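Long-range contacts in putative NADPH:quinone reductase (PDB 3GMS), which is of unknown function but is probably an NADPH-dependent quinone reductase of the medium-chain dehydrogenase/reductase type: residues 33-38 with 105-110; 158-163 with 294-299; 228-233 with 253-258. All blocks are in the same frame, centred on the assembly; numbering follows the deposited sequence. Where two conformers were deposited one is given.

Overall arrangement
From the N terminus, contact 1 comes first: strand 34-43 meets the end of strand 102-106, closing a loop of 66 residues within the GroES-like part of the chain. Contact 2 then closes a much longer loop, from helix 156-168 to the segment leading into strand 301-306, so the start of the probable nucleotide-binding region is tied to the chain on its way back to the mixed sheet. Contact 3 is nested inside that loop and joins helices 223-231 and 252-257 beside the parallel sheet. None of the three touch. Centres of contacts 1 and 3 lie about 43 Å apart on opposite sides of the chain's centre; contact 2 is about 28 Å from each.

Contact 1: residues 33-38 with 105-110; sequences NEVFVR and TSADFV
An antiparallel strand pair of the GroES-like fold, strand 34-43 against the end of strand 102-106, forms this contact, and its register is set by backbone bonds. Val35 and Thr105 are a hydrogen-bonded pair: Val35 N gives to Thr105 O at 2.9 Å, and Thr105 N returns a longer bond to Val35 O at 3.3 Å. Glu34 and Ser106 follow as a non-hydrogen-bonded pair, their side chains diverging. One further backbone bond follows where the second strand gives way to a 3-10 turn, because Ala107 N donates to Asn33 O at 2.8 Å in a nearly straight bond (169° at the hydrogen).

Val35 carries the apolar half. With CG1 anti to the backbone N (chi1 174°), CG2 lies beside that nitrogen and faces Ala107, CG2 standing 3.8 Å from Ala107 CA. Val110, beyond the turn, reaches back tip to tip with Val35, its CG2 coming to 3.7 Å from Val35 CB and touching both methyls as well. Val74 and Val77 of strand 71-77 and Leu85 also pack on Val35, while Val90 of strand 89-92 packs on Val110, so the pair belongs to a buried valine-rich layer.

Asn33 marks the more open end. Its side chain crosses that of Asp108 at about a right angle, with amide and carboxylate planes 80° apart, and Asn33 OD1 lies 3.8 Å from Ala107 CB. The turn itself is braced from within: Ser106 OG accepts from Asp108 N at 3.1 Å, which makes an ST turn.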
loop_
_atom_site.group_PDB
_atom_site.type_symbol
_atom_site.label_atom_id
_atom_site.label_comp_id
_atom_site.label_asym_id
_atom_site.label_seq_id
_atom_site.Cartn_x
_atom_site.Cartn_y
_atom_site.Cartn_z
ATOM N N ASN A 33 5.992 15.905 21.735
ATOM C CA ASN A 33 6.635 15.566 20.454
ATOM C C ASN A 33 5.633 15.406 19.293
ATOM O O ASN A 33 5.986 14.846 18.254
ATOM C CB ASN A 33 7.538 14.314 20.569
ATOM C CG ASN A 33 8.701 14.303 19.528
ATOM O OD1 ASN A 33 9.326 15.345 19.240
ATOM N ND2 ASN A 33 8.991 13.118 18.964
ATOM N N GLU A 34 4.424 15.938 19.460
ATOM C CA GLU A 34 3.343 15.757 18.461
ATOM C C GLU A 34 3.302 16.844 17.391
ATOM O O GLU A 34 3.676 17.999 17.630
ATOM C CB GLU A 34 1.973 15.732 19.126
ATOM C CG GLU A 34 1.650 14.505 19.941
ATOM C CD GLU A 34 0.178 14.441 20.343
ATOM O OE1 GLU A 34 -0.396 15.455 20.824
ATOM O OE2 GLU A 34 -0.399 13.354 20.177
ATOM N N VAL A 35 2.821 16.459 16.208
ATOM C CA VAL A 35 2.638 17.399 15.103
ATOM C C VAL A 35 1.139 17.325 14.767
ATOM O O VAL A 35 0.587 16.238 14.761
ATOM C CB VAL A 35 3.558 17.018 13.906
ATOM C CG1 VAL A 35 3.279 17.893 12.688
ATOM C CG2 VAL A 35 5.044 17.158 14.348
ATOM N N PHE A 36 0.506 18.475 14.526
ATOM C CA PHE A 36 -0.941 18.567 14.360
ATOM C C PHE A 36 -1.198 19.042 12.916
ATOM O O PHE A 36 -0.777 20.149 12.543
ATOM C CB PHE A 36 -1.474 19.571 15.409
ATOM C CG PHE A 36 -2.956 19.825 15.333
ATOM C CD1 PHE A 36 -3.847 18.902 15.830
ATOM C CD2 PHE A 36 -3.452 21.023 14.794
ATOM C CE1 PHE A 36 -5.204 19.141 15.774
ATOM C CE2 PHE A 36 -4.799 21.268 14.730
ATOM C CZ PHE A 36 -5.684 20.330 15.228
ATOM N N VAL A 37 -1.871 18.218 12.095
ATOM C CA VAL A 37 -1.863 18.446 10.667
ATOM C C VAL A 37 -3.299 18.527 10.140
ATOM O O VAL A 37 -4.121 17.618 10.398
ATOM C CB VAL A 37 -1.107 17.257 9.984
ATOM C CG1 VAL A 37 -1.171 17.389 8.461
ATOM C CG2 VAL A 37 0.377 17.219 10.457
ATOM N N ARG A 38 -3.627 19.618 9.448
ATOM C CA ARG A 38 -4.949 19.729 8.800
ATOM C C ARG A 38 -4.870 18.970 7.462
ATOM O O ARG A 38 -4.131 19.382 6.574
ATOM C CB ARG A 38 -5.332 21.212 8.562
ATOM C CG ARG A 38 -6.636 21.398 7.719
ATOM C CD ARG A 38 -6.992 22.898 7.466
ATOM N NE ARG A 38 -5.817 23.672 7.043
ATOM C CZ ARG A 38 -5.419 23.857 5.787
ATOM N NH1 ARG A 38 -6.096 23.325 4.775
ATOM N NH2 ARG A 38 -4.328 24.582 5.547
ATOM N N THR A 105 0.536 12.964 14.913
ATOM C CA THR A 105 1.448 11.858 14.982
ATOM C C THR A 105 2.752 12.396 15.593
ATOM O O THR A 105 2.923 13.624 15.712
ATOM C CB THR A 105 1.772 11.239 13.575
ATOM O OG1 THR A 105 2.567 10.056 13.754
ATOM C CG2 THR A 105 2.567 12.240 12.701
ATOM N N SER A 106 3.646 11.494 15.953
ATOM C CA SER A 106 4.966 11.882 16.454
ATOM C C SER A 106 5.776 12.614 15.365
ATOM O O SER A 106 5.756 12.223 14.170
ATOM C CB SER A 106 5.723 10.640 16.946
ATOM O OG SER A 106 7.120 10.895 17.040
ATOM N N ALA A 107 6.509 13.659 15.768
ATOM C CA ALA A 107 7.467 14.301 14.847
ATOM C C ALA A 107 8.365 13.332 14.084
ATOM O O ALA A 107 8.728 13.605 12.939
ATOM C CB ALA A 107 8.335 15.312 15.582
ATOM N N ASP A 108 8.751 12.228 14.719
ATOM C CA ASP A 108 9.613 11.211 14.083
ATOM C C ASP A 108 9.105 10.695 12.752
ATOM O O ASP A 108 9.877 10.283 11.896
ATOM C CB ASP A 108 9.813 9.999 15.023
ATOM C CG ASP A 108 10.676 10.335 16.221
ATOM O OD1 ASP A 108 11.043 11.527 16.366
ATOM O OD2 ASP A 108 10.968 9.409 17.005
ATOM N N PHE A 109 7.796 10.704 12.585
ATOM C CA PHE A 109 7.198 9.996 11.453
ATOM C C PHE A 109 6.496 10.938 10.494
ATOM O O PHE A 109 5.727 10.503 9.635
ATOM C CB PHE A 109 6.200 8.950 11.966
ATOM C CG PHE A 109 6.795 8.032 12.993
ATOM C CD1 PHE A 109 8.032 7.416 12.754
ATOM C CD2 PHE A 109 6.140 7.811 14.205
ATOM C CE1 PHE A 109 8.623 6.568 13.723
ATOM C CE2 PHE A 109 6.731 6.970 15.172
ATOM C CZ PHE A 109 7.964 6.358 14.914
ATOM N N VAL A 110 6.716 12.238 10.675
ATOM C CA VAL A 110 6.221 13.231 9.739
ATOM C C VAL A 110 7.121 13.275 8.491
ATOM O O VAL A 110 8.324 13.522 8.580
ATOM C CB VAL A 110 6.134 14.621 10.440
ATOM C CG1 VAL A 110 5.847 15.675 9.441
ATOM C CG2 VAL A 110 5.040 14.613 11.530
#

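Contact 2: residues 158-163 with 294-299; sequences GHLFAQ and EQLRFM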
loop_
_atom_site.group_PDB
_atom_site.type_symbol
_atom_site.label_atom_id
_atom_site.label_comp_id
_atom_site.label_asym_id
_atom_site.label_seq_id
_atom_site.Cartn_x
_atom_site.Cartn_y
_atom_site.Cartn_z
ATOM N N GLY A 158 0.834 -3.570 -8.049
ATOM C CA GLY A 158 1.276 -4.254 -9.283
ATOM C C GLY A 158 1.912 -3.311 -10.294
ATOM O O GLY A 158 2.930 -3.621 -10.900
ATOM N N HIS A 159 1.286 -2.157 -10.504
ATOM C CA HIS A 159 1.813 -1.145 -11.409
ATOM C C HIS A 159 3.131 -0.602 -10.906
ATOM O O HIS A 159 3.977 -0.206 -11.683
ATOM C CB HIS A 159 0.841 0.027 -11.489
ATOM C CG HIS A 159 -0.354 -0.248 -12.328
ATOM N ND1 HIS A 159 -1.210 -1.298 -12.092
ATOM C CD2 HIS A 159 -0.876 0.435 -13.373
ATOM C CE1 HIS A 159 -2.176 -1.292 -12.992
ATOM N NE2 HIS A 159 -1.994 -0.253 -13.784
ATOM N N LEU A 160 3.318 -0.592 -9.592
ATOM C CA LEU A 160 4.590 -0.147 -9.050
ATOM C C LEU A 160 5.708 -1.187 -9.238
ATOM O O LEU A 160 6.857 -0.832 -9.553
ATOM C CB LEU A 160 4.457 0.276 -7.573
ATOM C CG LEU A 160 3.394 1.359 -7.326
ATOM C CD1 LEU A 160 3.350 1.737 -5.867
ATOM C CD2 LEU A 160 3.613 2.590 -8.176
ATOM N N PHE A 161 5.383 -2.456 -9.033
ATOM C CA PHE A 161 6.376 -3.509 -9.262
ATOM C C PHE A 161 6.890 -3.461 -10.721
ATOM O O PHE A 161 8.081 -3.643 -10.980
ATOM C CB PHE A 161 5.783 -4.877 -8.926
ATOM C CG PHE A 161 5.733 -5.176 -7.439
ATOM C CD1 PHE A 161 6.907 -5.268 -6.682
ATOM C CD2 PHE A 161 4.519 -5.396 -6.810
ATOM C CE1 PHE A 161 6.847 -5.550 -5.296
ATOM C CE2 PHE A 161 4.463 -5.690 -5.430
ATOM C CZ PHE A 161 5.651 -5.774 -4.673
ATOM N N ALA A 162 5.981 -3.170 -11.657
ATOM C CA ALA A 162 6.357 -3.059 -13.085
ATOM C C ALA A 162 7.390 -1.970 -13.268
ATOM O O ALA A 162 8.419 -2.161 -13.922
ATOM C CB ALA A 162 5.135 -2.812 -13.957
ATOM N N GLN A 163 7.159 -0.811 -12.653
ATOM C CA GLN A 163 8.140 0.251 -12.736
ATOM C C GLN A 163 9.443 -0.052 -12.006
ATOM O O GLN A 163 10.535 0.265 -12.511
ATOM C CB GLN A 163 7.532 1.565 -12.202
ATOM C CG GLN A 163 6.346 2.049 -13.047
ATOM C CD GLN A 163 5.627 3.204 -12.362
ATOM O OE1 GLN A 163 6.099 4.325 -12.399
ATOM N NE2 GLN A 163 4.482 2.914 -11.721
ATOM N N GLU A 294 10.481 11.316 -12.192
ATOM C CA GLU A 294 9.554 10.596 -13.072
ATOM C C GLU A 294 9.891 9.112 -13.367
ATOM O O GLU A 294 9.425 8.553 -14.359
ATOM C CB GLU A 294 9.301 11.418 -14.351
ATOM C CG GLU A 294 8.530 12.724 -14.035
ATOM C CD GLU A 294 8.278 13.622 -15.250
ATOM O OE1 GLU A 294 9.143 13.707 -16.144
ATOM O OE2 GLU A 294 7.212 14.274 -15.285
ATOM N N GLN A 295 10.639 8.464 -12.472
ATOM C CA GLN A 295 10.926 7.019 -12.560
ATOM C C GLN A 295 9.778 6.207 -11.986
ATOM O O GLN A 295 9.531 5.061 -12.368
ATOM C CB GLN A 295 12.213 6.700 -11.816
ATOM C CG GLN A 295 13.432 7.322 -12.487
ATOM C CD GLN A 295 14.643 7.224 -11.633
ATOM O OE1 GLN A 295 14.975 8.156 -10.912
ATOM N NE2 GLN A 295 15.295 6.079 -11.662
ATOM N N LEU A 296 9.077 6.831 -11.061
ATOM C CA LEU A 296 7.929 6.233 -10.425
ATOM C C LEU A 296 6.688 7.135 -10.573
ATOM O O LEU A 296 6.746 8.305 -10.241
ATOM C CB LEU A 296 8.271 6.073 -8.955
ATOM C CG LEU A 296 7.599 4.976 -8.151
ATOM C CD1 LEU A 296 7.700 3.604 -8.823
ATOM C CD2 LEU A 296 8.252 4.967 -6.755
ATOM N N ARG A 297 5.579 6.591 -11.056
ATOM C CA ARG A 297 4.352 7.362 -11.183
ATOM C C ARG A 297 3.204 6.592 -10.552
ATOM O O ARG A 297 3.180 5.357 -10.601
ATOM C CB ARG A 297 4.011 7.614 -12.660
ATOM C CG ARG A 297 5.049 8.465 -13.402
ATOM C CD ARG A 297 4.626 8.632 -14.852
ATOM N NE ARG A 297 4.911 7.408 -15.602
ATOM C CZ ARG A 297 4.259 7.021 -16.698
ATOM N NH1 ARG A 297 3.269 7.758 -17.192
ATOM N NH2 ARG A 297 4.609 5.895 -17.310
ATOM N N PHE A 298 2.261 7.317 -9.948
ATOM C CA PHE A 298 1.210 6.626 -9.190
ATOM C C PHE A 298 -0.054 6.589 -10.016
ATOM O O PHE A 298 -0.047 7.056 -11.170
ATOM C CB PHE A 298 1.007 7.236 -7.785
ATOM C CG PHE A 298 2.243 7.229 -6.924
ATOM C CD1 PHE A 298 3.195 6.208 -7.025
ATOM C CD2 PHE A 298 2.454 8.245 -5.987
ATOM C CE1 PHE A 298 4.362 6.210 -6.238
ATOM C CE2 PHE A 298 3.585 8.234 -5.178
ATOM C CZ PHE A 298 4.557 7.199 -5.304
ATOM N N MET A 299 -1.125 6.034 -9.440
ATOM C CA MET A 299 -2.387 5.900 -10.161
ATOM C C MET A 299 -3.063 7.249 -10.424
ATOM O O MET A 299 -2.970 8.175 -9.648
ATOM C CB MET A 299 -3.343 4.960 -9.420
ATOM C CG MET A 299 -2.753 3.625 -9.022
ATOM S SD MET A 299 -2.625 2.444 -10.396
ATOM C CE MET A 299 -4.221 2.663 -11.186
HETATM O O HOH W 1 10.526 3.258 -14.055
#
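The carboxamide of Gln163, on helix 156-168, grips the backbone of Arg297 through two bonds, and this is the tight part of the contact. Arg297 N donates to Gln163 OE1 at 2.7 Å, arriving in the carbonyl plane on a lone pair. Gln163 NE2 answers with a 3.0 Å bond to Arg297 O that is close to straight (167° at the hydrogen) and lies in the plane of the amide. The same NE2 gives to His159 O one turn back at 3.2 Å, again within the amide plane, although it stands above the carbonyl plane of His159. Three bonds therefore fix the rotation of a buried amide, which serves the extended segment much as a neighbouring strand would.

Apolar groups fill in beside it. Leu160 CD2 sits at the edge of the Phe298 ring, 3.8 Å from CD1, and Leu296 CD1 lies 4.0 Å from Gln163 CB. Toward the far end, Met299 bends at chi2 and chi3 (-77° and -44°), laying SD over one face of the His159 imidazole, 4.1 Å from the ring centroid; Met299 was deposited in two conformers, so this sulfur-ring contact is certain only for the one given. His159 ND1 is held by Ser155 O.

The looser side is reached through Gln295 and Arg297. Gln295 turns the end of its side chain away from the helix, and a water hydrogen-bonded to Gln295 O at 2.7 Å makes a weak link to Gln163 O. Arg297 is exposed.

Around the contact, Leu188 of helix 182-188 packs on His159, Gln163 and Arg297, Pro129 of helix 127-139 meets Phe298, and Leu290 of helix 277-292 packs on Leu296, a few residues after the chain has left that helix on its way to strand 301-306.

Contact 3: residues 228-233 with 253-258; sequences ELAFSL and AEIVTK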
loop_
_atom_site.group_PDB
_atom_site.type_symbol
_atom_site.label_atom_id
_atom_site.label_comp_id
_atom_site.label_asym_id
_atom_site.label_seq_id
_atom_site.Cartn_x
_atom_site.Cartn_y
_atom_site.Cartn_z
ATOM N N GLU A 228 0.023 -22.278 -6.490
ATOM C CA GLU A 228 0.555 -22.396 -7.838
ATOM C C GLU A 228 1.677 -21.384 -8.085
ATOM O O GLU A 228 2.667 -21.705 -8.730
ATOM C CB GLU A 228 -0.550 -22.283 -8.887
ATOM C CG GLU A 228 0.012 -22.457 -10.308
ATOM C CD GLU A 228 -1.047 -22.830 -11.306
ATOM O OE1 GLU A 228 -0.709 -22.928 -12.503
ATOM O OE2 GLU A 228 -2.214 -23.012 -10.886
ATOM N N LEU A 229 1.571 -20.173 -7.512
ATOM C CA LEU A 229 2.651 -19.199 -7.657
ATOM C C LEU A 229 3.967 -19.666 -7.000
ATOM O O LEU A 229 5.063 -19.476 -7.558
ATOM C CB LEU A 229 2.243 -17.824 -7.101
ATOM C CG LEU A 229 3.015 -16.598 -7.629
ATOM C CD1 LEU A 229 2.604 -16.238 -9.093
ATOM C CD2 LEU A 229 2.757 -15.397 -6.694
ATOM N N ALA A 230 3.861 -20.256 -5.811
ATOM C CA ALA A 230 5.035 -20.769 -5.094
ATOM C C ALA A 230 5.669 -21.911 -5.899
ATOM O O ALA A 230 6.866 -21.997 -6.040
ATOM C CB ALA A 230 4.628 -21.277 -3.719
ATOM N N PHE A 231 4.829 -22.782 -6.422
ATOM C CA PHE A 231 5.359 -23.892 -7.223
ATOM C C PHE A 231 5.994 -23.486 -8.542
ATOM O O PHE A 231 6.664 -24.312 -9.203
ATOM C CB PHE A 231 4.266 -24.932 -7.430
ATOM C CG PHE A 231 4.164 -25.922 -6.298
ATOM C CD1 PHE A 231 3.536 -25.569 -5.105
ATOM C CD2 PHE A 231 4.693 -27.213 -6.432
ATOM C CE1 PHE A 231 3.418 -26.486 -4.038
ATOM C CE2 PHE A 231 4.597 -28.147 -5.377
ATOM C CZ PHE A 231 3.962 -27.783 -4.171
ATOM N N SER A 232 5.808 -22.235 -8.964
ATOM C CA SER A 232 6.474 -21.760 -10.176
ATOM C C SER A 232 7.859 -21.196 -9.899
ATOM O O SER A 232 8.519 -20.660 -10.785
ATOM C CB SER A 232 5.606 -20.744 -10.931
ATOM O OG SER A 232 4.306 -21.250 -11.159
ATOM N N LEU A 233 8.316 -21.306 -8.661
ATOM C CA LEU A 233 9.684 -20.880 -8.342
ATOM C C LEU A 233 10.695 -22.008 -8.418
ATOM O O LEU A 233 10.352 -23.158 -8.162
ATOM C CB LEU A 233 9.744 -20.333 -6.909
ATOM C CG LEU A 233 8.780 -19.174 -6.739
ATOM C CD1 LEU A 233 8.758 -18.783 -5.262
ATOM C CD2 LEU A 233 9.201 -18.038 -7.624
ATOM N N ALA A 253 3.215 -25.885 4.416
ATOM C CA ALA A 253 3.994 -27.127 4.568
ATOM C C ALA A 253 4.464 -27.710 3.221
ATOM O O ALA A 253 5.643 -28.078 3.056
ATOM C CB ALA A 253 3.192 -28.176 5.382
ATOM N N GLU A 254 3.549 -27.781 2.262
ATOM C CA GLU A 254 3.879 -28.327 0.948
ATOM C C GLU A 254 4.824 -27.434 0.168
ATOM O O GLU A 254 5.731 -27.914 -0.510
ATOM C CB GLU A 254 2.621 -28.555 0.120
ATOM C CG GLU A 254 1.705 -29.586 0.734
ATOM C CD GLU A 254 0.987 -30.410 -0.308
ATOM O OE1 GLU A 254 0.677 -31.591 0.010
ATOM O OE2 GLU A 254 0.753 -29.883 -1.436
ATOM N N ILE A 255 4.605 -26.129 0.244
ATOM C CA ILE A 255 5.497 -25.217 -0.447
ATOM C C ILE A 255 6.945 -25.519 -0.041
ATOM O O ILE A 255 7.835 -25.538 -0.882
ATOM C CB ILE A 255 5.122 -23.729 -0.195
ATOM C CG1 ILE A 255 3.837 -23.384 -0.945
ATOM C CG2 ILE A 255 6.265 -22.805 -0.618
ATOM C CD1 ILE A 255 3.253 -22.030 -0.537
ATOM N N VAL A 256 7.161 -25.796 1.249
ATOM C CA VAL A 256 8.510 -26.072 1.783
ATOM C C VAL A 256 9.028 -27.464 1.408
ATOM O O VAL A 256 10.161 -27.596 0.953
ATOM C CB VAL A 256 8.593 -25.845 3.335
ATOM C CG1 VAL A 256 9.900 -26.413 3.923
ATOM C CG2 VAL A 256 8.471 -24.367 3.654
ATOM N N THR A 257 8.194 -28.483 1.584
ATOM C CA THR A 257 8.652 -29.866 1.457
ATOM C C THR A 257 8.571 -30.352 0.012
ATOM O O THR A 257 9.498 -30.999 -0.464
ATOM C CB THR A 257 7.907 -30.835 2.407
ATOM O OG1 THR A 257 6.560 -31.022 1.950
ATOM C CG2 THR A 257 7.883 -30.286 3.837
ATOM N N LYS A 258 7.490 -30.000 -0.692
ATOM C CA LYS A 258 7.298 -30.401 -2.105
ATOM C C LYS A 258 7.979 -29.461 -3.128
ATOM O O LYS A 258 8.660 -29.926 -4.054
ATOM C CB LYS A 258 5.807 -30.625 -2.435
ATOM C CG LYS A 258 5.101 -31.645 -1.504
ATOM C CD LYS A 258 4.302 -32.727 -2.260
ATOM C CE LYS A 258 2.814 -32.386 -2.456
ATOM N NZ LYS A 258 2.574 -31.240 -3.390
#
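Ile255 holds CG1 beside its backbone N and anti to the carbonyl carbon (chi1 -72°), with CD1 extended beyond, and this fork brings three of its carbons round the methyl of Ala230. Ala230 CB lies 3.5 Å from Ile255 CD1, with Ile255 CG1 and CG2 only slightly farther off. The small alanine points toward the other helix and lets the backbones come close: the CA atoms of Ala230 and Ile255 are 6.4 Å apart. Both residues are buried, and each also packs on Phe239 of strand 237-241.

Phe231 makes the outer part of the contact. Its ring extends across to the opposing helix, where CE1 is 4.4 Å from Ile255 CG1. The lysine at the end of that segment completes the approach with both its root and its tip: Lys258 CB stands 3.8 Å from Phe231 CZ, and, because the chain bends at chi2, chi3 and chi4, NZ curls back to the same distance from CZ. The ammonium group comes at the ring obliquely.

The two helices, 223-231 and 252-257, belong to the Rossmann-like domain, which in this family binds the nucleotide cofactor and probably does so here. The first leads into strand 237-241, the second precedes strand 262-265, and these are adjacent parallel strands, so the contact joins successive connections near the edge of the parallel sheet where strand 262-265 is outermost within the chain.

Lys258 NZ has a charged partner within its own segment, a salt bridge to Glu254 OE2 at 3.0 Å that meets the oxygen from above the carboxylate plane, 64° out of it. On the other segment, Ser232 OG donates to Glu228 O at 3.0 Å, at the C-terminal end of helix 223-231.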